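Local coordinates for protein hypothetical NUDIX hydrolase (Listeria monocytogenes, PDB 3SON) that probably hydrolyses nucleoside diphosphate-linked substrates, as a calcium-bound member of the NUDIX (MutT) family whose own substrate is not established, at residues 9-22 and 130-142. Numbering follows the deposited sequence.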
loop_
_atom_site.group_PDB
_atom_site.type_symbol
_atom_site.label_atom_id
_atom_site.label_comp_id
_atom_site.label_asym_id
_atom_site.label_seq_id
_atom_site.Cartn_x
_atom_site.Cartn_y
_atom_site.Cartn_z
ATOM N N LEU A 9 0.200 -11.823 -0.840
ATOM C CA LEU A 9 -1.188 -11.714 -1.246
ATOM C C LEU A 9 -1.297 -12.490 -2.555
ATOM O O LEU A 9 -0.399 -12.433 -3.407
ATOM C CB LEU A 9 -1.626 -10.258 -1.429
ATOM C CG LEU A 9 -3.103 -9.988 -1.738
ATOM C CD1 LEU A 9 -3.879 -9.844 -0.439
ATOM C CD2 LEU A 9 -3.230 -8.724 -2.584
ATOM N N VAL A 10 -2.361 -13.260 -2.689
ATOM C CA VAL A 10 -2.599 -14.035 -3.930
ATOM C C VAL A 10 -4.046 -13.914 -4.417
ATOM O O VAL A 10 -4.979 -14.200 -3.660
ATOM C CB VAL A 10 -2.286 -15.517 -3.737
ATOM C CG1 VAL A 10 -2.419 -16.245 -5.039
ATOM C CG2 VAL A 10 -0.899 -15.730 -3.141
ATOM N N ILE A 11 -4.223 -13.427 -5.659
ATOM C CA ILE A 11 -5.531 -13.150 -6.229
ATOM C C ILE A 11 -5.879 -14.285 -7.177
ATOM O O ILE A 11 -5.230 -14.451 -8.201
ATOM C CB ILE A 11 -5.534 -11.830 -7.027
ATOM C CG1 ILE A 11 -5.135 -10.652 -6.125
ATOM C CG2 ILE A 11 -6.913 -11.537 -7.705
ATOM C CD1 ILE A 11 -4.978 -9.346 -6.873
ATOM N N PRO A 12 -6.892 -15.091 -6.843
ATOM C CA PRO A 12 -7.325 -16.124 -7.831
ATOM C C PRO A 12 -8.106 -15.475 -8.969
ATOM O O PRO A 12 -8.781 -14.450 -8.752
ATOM C CB PRO A 12 -8.294 -16.992 -7.008
ATOM C CG PRO A 12 -8.142 -16.541 -5.602
ATOM C CD PRO A 12 -7.773 -15.092 -5.673
ATOM N N PHE A 13 -7.994 -16.003 -10.200
ATOM C CA PHE A 13 -8.829 -15.521 -11.303
ATOM C C PHE A 13 -9.182 -16.649 -12.273
ATOM O O PHE A 13 -8.512 -17.691 -12.297
ATOM C CB PHE A 13 -8.181 -14.373 -12.082
ATOM C CG PHE A 13 -6.969 -14.777 -12.846
ATOM C CD1 PHE A 13 -5.723 -14.799 -12.232
ATOM C CD2 PHE A 13 -7.064 -15.185 -14.187
ATOM C CE1 PHE A 13 -4.616 -15.171 -12.924
ATOM C CE2 PHE A 13 -5.947 -15.545 -14.894
ATOM C CZ PHE A 13 -4.724 -15.579 -14.279
ATOM N N ILE A 14 -10.268 -16.447 -13.041
ATOM C CA ILE A 14 -10.699 -17.430 -14.050
ATOM C C ILE A 14 -11.053 -16.672 -15.303
ATOM O O ILE A 14 -11.563 -15.547 -15.225
ATOM C CB ILE A 14 -11.917 -18.279 -13.636
ATOM C CG1 ILE A 14 -13.064 -17.386 -13.168
ATOM C CG2 ILE A 14 -11.563 -19.252 -12.532
ATOM C CD1 ILE A 14 -14.315 -18.156 -12.738
ATOM N N LYS A 15 -10.736 -17.265 -16.452
ATOM C CA LYS A 15 -11.201 -16.768 -17.748
ATOM C C LYS A 15 -12.562 -17.373 -18.105
ATOM O O LYS A 15 -12.682 -18.586 -18.220
ATOM C CB LYS A 15 -10.214 -17.141 -18.849
ATOM C CG LYS A 15 -10.457 -16.374 -20.156
ATOM C CD LYS A 15 -9.645 -16.916 -21.347
ATOM C CE LYS A 15 -9.295 -15.826 -22.344
ATOM N NZ LYS A 15 -10.413 -14.872 -22.589
ATOM N N THR A 16 -13.576 -16.524 -18.261
ATOM C CA THR A 16 -14.905 -16.950 -18.750
ATOM C C THR A 16 -15.024 -16.696 -20.260
ATOM O O THR A 16 -14.138 -16.093 -20.870
ATOM C CB THR A 16 -16.039 -16.186 -18.041
ATOM O OG1 THR A 16 -15.823 -14.766 -18.159
ATOM C CG2 THR A 16 -16.107 -16.575 -16.583
ATOM N N GLU A 17 -16.117 -17.154 -20.863
ATOM C CA GLU A 17 -16.351 -16.894 -22.284
ATOM C C GLU A 17 -16.342 -15.377 -22.525
ATOM O O GLU A 17 -15.665 -14.884 -23.429
ATOM C CB GLU A 17 -17.681 -17.508 -22.739
ATOM N N ALA A 18 -17.052 -14.647 -21.668
ATOM C CA ALA A 18 -17.172 -13.192 -21.781
ATOM C C ALA A 18 -15.917 -12.436 -21.344
ATOM O O ALA A 18 -15.277 -11.748 -22.145
ATOM C CB ALA A 18 -18.353 -12.716 -20.952
ATOM N N ASN A 19 -15.569 -12.597 -20.068
ATOM C CA ASN A 19 -14.635 -11.707 -19.391
ATOM C C ASN A 19 -13.702 -12.499 -18.457
ATOM O O ASN A 19 -13.494 -13.693 -18.643
ATOM C CB ASN A 19 -15.466 -10.696 -18.575
ATOM C CG ASN A 19 -14.662 -9.496 -18.106
ATOM O OD1 ASN A 19 -13.507 -9.302 -18.497
ATOM N ND2 ASN A 19 -15.275 -8.684 -17.252
ATOM N N TYR A 20 -13.095 -11.803 -17.503
ATOM C CA TYR A 20 -12.381 -12.448 -16.440
ATOM C C TYR A 20 -13.162 -12.233 -15.178
ATOM O O TYR A 20 -13.844 -11.197 -15.007
ATOM C CB TYR A 20 -11.000 -11.843 -16.265
ATOM C CG TYR A 20 -10.055 -12.190 -17.391
ATOM C CD1 TYR A 20 -9.346 -13.375 -17.363
ATOM C CD2 TYR A 20 -9.870 -11.334 -18.464
ATOM C CE1 TYR A 20 -8.473 -13.712 -18.385
ATOM C CE2 TYR A 20 -9.009 -11.669 -19.498
ATOM C CZ TYR A 20 -8.303 -12.863 -19.437
ATOM O OH TYR A 20 -7.435 -13.242 -20.442
ATOM N N GLN A 21 -13.112 -13.239 -14.317
ATOM C CA GLN A 21 -13.648 -13.131 -12.984
ATOM C C GLN A 21 -12.549 -13.326 -11.937
ATOM O O GLN A 21 -11.542 -14.019 -12.180
ATOM C CB GLN A 21 -14.792 -14.107 -12.791
ATOM C CG GLN A 21 -15.977 -13.763 -13.704
ATOM C CD GLN A 21 -17.281 -14.336 -13.213
ATOM O OE1 GLN A 21 -17.314 -15.423 -12.677
ATOM N NE2 GLN A 21 -18.365 -13.588 -13.377
ATOM N N PHE A 22 -12.804 -12.794 -10.746
ATOM C CA PHE A 22 -11.826 -12.738 -9.694
ATOM C C PHE A 22 -12.444 -13.349 -8.436
ATOM O O PHE A 22 -13.648 -13.171 -8.144
ATOM C CB PHE A 22 -11.418 -11.279 -9.466
ATOM C CG PHE A 22 -10.846 -10.628 -10.692
ATOM C CD1 PHE A 22 -9.520 -10.847 -11.004
ATOM C CD2 PHE A 22 -11.625 -9.900 -11.558
ATOM C CE1 PHE A 22 -8.968 -10.339 -12.147
ATOM C CE2 PHE A 22 -11.073 -9.328 -12.692
ATOM C CZ PHE A 22 -9.757 -9.592 -13.008
ATOM N N ASN A 130 -4.878 -4.030 -1.807
ATOM C CA ASN A 130 -5.565 -5.065 -2.573
ATOM C C ASN A 130 -6.256 -4.586 -3.872
ATOM O O ASN A 130 -6.149 -5.250 -4.925
ATOM C CB ASN A 130 -6.628 -5.696 -1.696
ATOM C CG ASN A 130 -6.093 -6.308 -0.426
ATOM O OD1 ASN A 130 -4.869 -6.216 -0.044
ATOM N ND2 ASN A 130 -7.022 -6.932 0.287
ATOM N N LYS A 131 -6.860 -3.418 -3.818
ATOM C CA LYS A 131 -7.445 -2.773 -4.928
ATOM C C LYS A 131 -6.398 -2.453 -5.962
ATOM O O LYS A 131 -6.653 -2.600 -7.187
ATOM C CB LYS A 131 -8.165 -1.522 -4.440
ATOM C CG LYS A 131 -9.308 -1.881 -3.487
ATOM C CD LYS A 131 -10.123 -0.643 -3.196
ATOM C CE LYS A 131 -11.186 -0.916 -2.140
ATOM N NZ LYS A 131 -11.926 0.322 -1.756
ATOM N N THR A 132 -5.241 -1.963 -5.499
ATOM C CA THR A 132 -4.141 -1.635 -6.390
ATOM C C THR A 132 -3.611 -2.878 -7.103
ATOM O O THR A 132 -3.465 -2.851 -8.345
ATOM C CB THR A 132 -3.022 -0.894 -5.685
ATOM O OG1 THR A 132 -3.542 0.368 -5.227
ATOM C CG2 THR A 132 -1.799 -0.642 -6.657
ATOM N N ALA A 133 -3.356 -3.952 -6.361
ATOM C CA ALA A 133 -2.953 -5.248 -6.954
ATOM C C ALA A 133 -3.994 -5.777 -7.995
ATOM O O ALA A 133 -3.648 -6.244 -9.155
ATOM C CB ALA A 133 -2.658 -6.290 -5.833
ATOM N N LEU A 134 -5.257 -5.580 -7.681
ATOM C CA LEU A 134 -6.317 -6.090 -8.542
ATOM C C LEU A 134 -6.360 -5.277 -9.830
ATOM O O LEU A 134 -6.512 -5.838 -10.889
ATOM C CB LEU A 134 -7.673 -6.062 -7.826
ATOM C CG LEU A 134 -8.831 -6.579 -8.679
ATOM C CD1 LEU A 134 -8.576 -8.007 -9.038
ATOM C CD2 LEU A 134 -10.164 -6.459 -7.942
ATOM N N TYR A 135 -6.222 -3.954 -9.725
ATOM C CA TYR A 135 -6.130 -3.082 -10.912
ATOM C C TYR A 135 -5.048 -3.558 -11.868
ATOM O O TYR A 135 -5.259 -3.687 -13.097
ATOM C CB TYR A 135 -5.846 -1.629 -10.477
ATOM C CG TYR A 135 -5.521 -0.774 -11.621
ATOM C CD1 TYR A 135 -6.501 -0.329 -12.471
ATOM C CD2 TYR A 135 -4.206 -0.468 -11.921
ATOM C CE1 TYR A 135 -6.177 0.433 -13.608
ATOM C CE2 TYR A 135 -3.888 0.280 -13.017
ATOM C CZ TYR A 135 -4.876 0.717 -13.861
ATOM O OH TYR A 135 -4.519 1.482 -14.976
ATOM N N GLU A 136 -3.854 -3.722 -11.330
ATOM C CA GLU A 136 -2.704 -4.190 -12.133
ATOM C C GLU A 136 -3.034 -5.540 -12.815
ATOM O O GLU A 136 -2.803 -5.738 -13.984
ATOM C CB GLU A 136 -1.467 -4.330 -11.244
ATOM C CG GLU A 136 -0.308 -4.861 -12.076
ATOM C CD GLU A 136 0.934 -5.212 -11.279
ATOM O OE1 GLU A 136 1.010 -4.930 -10.031
ATOM O OE2 GLU A 136 1.838 -5.832 -11.916
ATOM N N LEU A 137 -3.484 -6.505 -12.037
ATOM C CA LEU A 137 -3.869 -7.803 -12.614
ATOM C C LEU A 137 -4.862 -7.659 -13.787
ATOM O O LEU A 137 -4.720 -8.309 -14.839
ATOM C CB LEU A 137 -4.472 -8.712 -11.539
ATOM C CG LEU A 137 -4.996 -10.102 -12.001
ATOM C CD1 LEU A 137 -3.967 -10.855 -12.854
ATOM C CD2 LEU A 137 -5.599 -10.952 -10.862
ATOM N N ASN A 138 -5.859 -6.824 -13.581
ATOM C CA ASN A 138 -6.890 -6.646 -14.514
ATOM C C ASN A 138 -6.350 -6.010 -15.814
ATOM O O ASN A 138 -6.609 -6.501 -16.927
ATOM C CB ASN A 138 -8.030 -5.828 -13.936
ATOM C CG ASN A 138 -9.204 -5.783 -14.872
ATOM O OD1 ASN A 138 -9.718 -6.840 -15.306
ATOM N ND2 ASN A 138 -9.626 -4.561 -15.244
ATOM N N GLU A 139 -5.499 -4.990 -15.679
ATOM C CA GLU A 139 -4.839 -4.410 -16.869
ATOM C C GLU A 139 -3.961 -5.407 -17.592
ATOM O O GLU A 139 -3.999 -5.501 -18.829
ATOM C CB GLU A 139 -4.041 -3.148 -16.487
ATOM C CG GLU A 139 -4.891 -1.985 -16.027
ATOM C CD GLU A 139 -5.911 -1.592 -17.074
ATOM O OE1 GLU A 139 -5.513 -1.249 -18.213
ATOM O OE2 GLU A 139 -7.117 -1.638 -16.751
ATOM N N ARG A 140 -3.192 -6.183 -16.838
ATOM C CA ARG A 140 -2.367 -7.240 -17.414
ATOM C C ARG A 140 -3.170 -8.329 -18.120
ATOM O O ARG A 140 -2.830 -8.686 -19.217
ATOM C CB ARG A 140 -1.460 -7.817 -16.398
ATOM C CG ARG A 140 -0.330 -6.930 -15.947
ATOM C CD ARG A 140 0.507 -7.718 -14.969
ATOM N NE ARG A 140 1.650 -6.961 -14.490
ATOM C CZ ARG A 140 2.811 -6.879 -15.116
ATOM N NH1 ARG A 140 2.993 -7.479 -16.309
ATOM N NH2 ARG A 140 3.782 -6.140 -14.572
ATOM N N LEU A 141 -4.280 -8.773 -17.552
ATOM C CA LEU A 141 -5.092 -9.761 -18.248
ATOM C C LEU A 141 -5.562 -9.150 -19.576
ATOM O O LEU A 141 -5.284 -9.693 -20.626
ATOM C CB LEU A 141 -6.262 -10.222 -17.406
ATOM C CG LEU A 141 -5.847 -11.094 -16.216
ATOM C CD1 LEU A 141 -7.034 -11.378 -15.230
ATOM C CD2 LEU A 141 -5.217 -12.371 -16.750
ATOM N N LYS A 142 -6.257 -8.015 -19.505
ATOM C CA LYS A 142 -6.760 -7.335 -20.697
ATOM C C LYS A 142 -5.732 -7.201 -21.800
ATOM O O LYS A 142 -6.090 -7.267 -22.978
ATOM C CB LYS A 142 -7.221 -5.940 -20.346
ATOM C CG LYS A 142 -8.536 -5.821 -19.623
ATOM C CD LYS A 142 -8.665 -4.368 -19.190
ATOM C CE LYS A 142 -9.987 -4.023 -18.550
ATOM N NZ LYS A 142 -10.058 -2.529 -18.434
HETATM O O HOH W 1 -12.089 -7.295 -16.371
#
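Leu141 meets Phe13, Tyr20 and Phe22 where the C-terminal helix of the NUDIX alpha-beta-alpha fold lies on its central mixed sheet. Helix 130-142 runs across a beta hairpin, at 44° to strand 9-15 and nearly antiparallel to strand 20-22. No direct hydrogen bond joins the two segments.

Most of the contact is CH-pi and aliphatic packing. Leu141 CB sits over one face of the Tyr20 ring, 3.9 Å from its centroid. The two methyls of Leu141 diverge. CD1 lies among all three rings, over a face of Phe13 and oblique to Phe22, while CD2 meets Phe13 CE2 at 3.7 Å. Leu134 CD1 covers one face of the Phe22 ring, 3.6 Å above its plane and offset toward the rim. Leu137 CD2 comes to the edge of that ring. With CG anti to the backbone N (chi1 177°), Leu137 also reaches Ile11 tip to tip; its CD2 is 3.5 Å from Ile11 CG2, a tight carbon pair. Toward the start of strand 9-15, Ile11 CD1 rests on Ala133 CB. Tyr118 and Ala121 of helix 118-124 pack on Leu134, and Met146 packs on Phe13 and Leu137.

The polar contacts are few. Within the helix, Glu136 and Arg140 form a salt bridge, and both also bond Asp70. At the hairpin turn, one water donates to Asn138 OD1 at 2.6 Å and, less certainly, to Asn19 OD1 of the poorly ordered Asn19. Asn138 OD1 also lies near the plane of the Phe22 ring, at its edge, 3.6 Å from CZ.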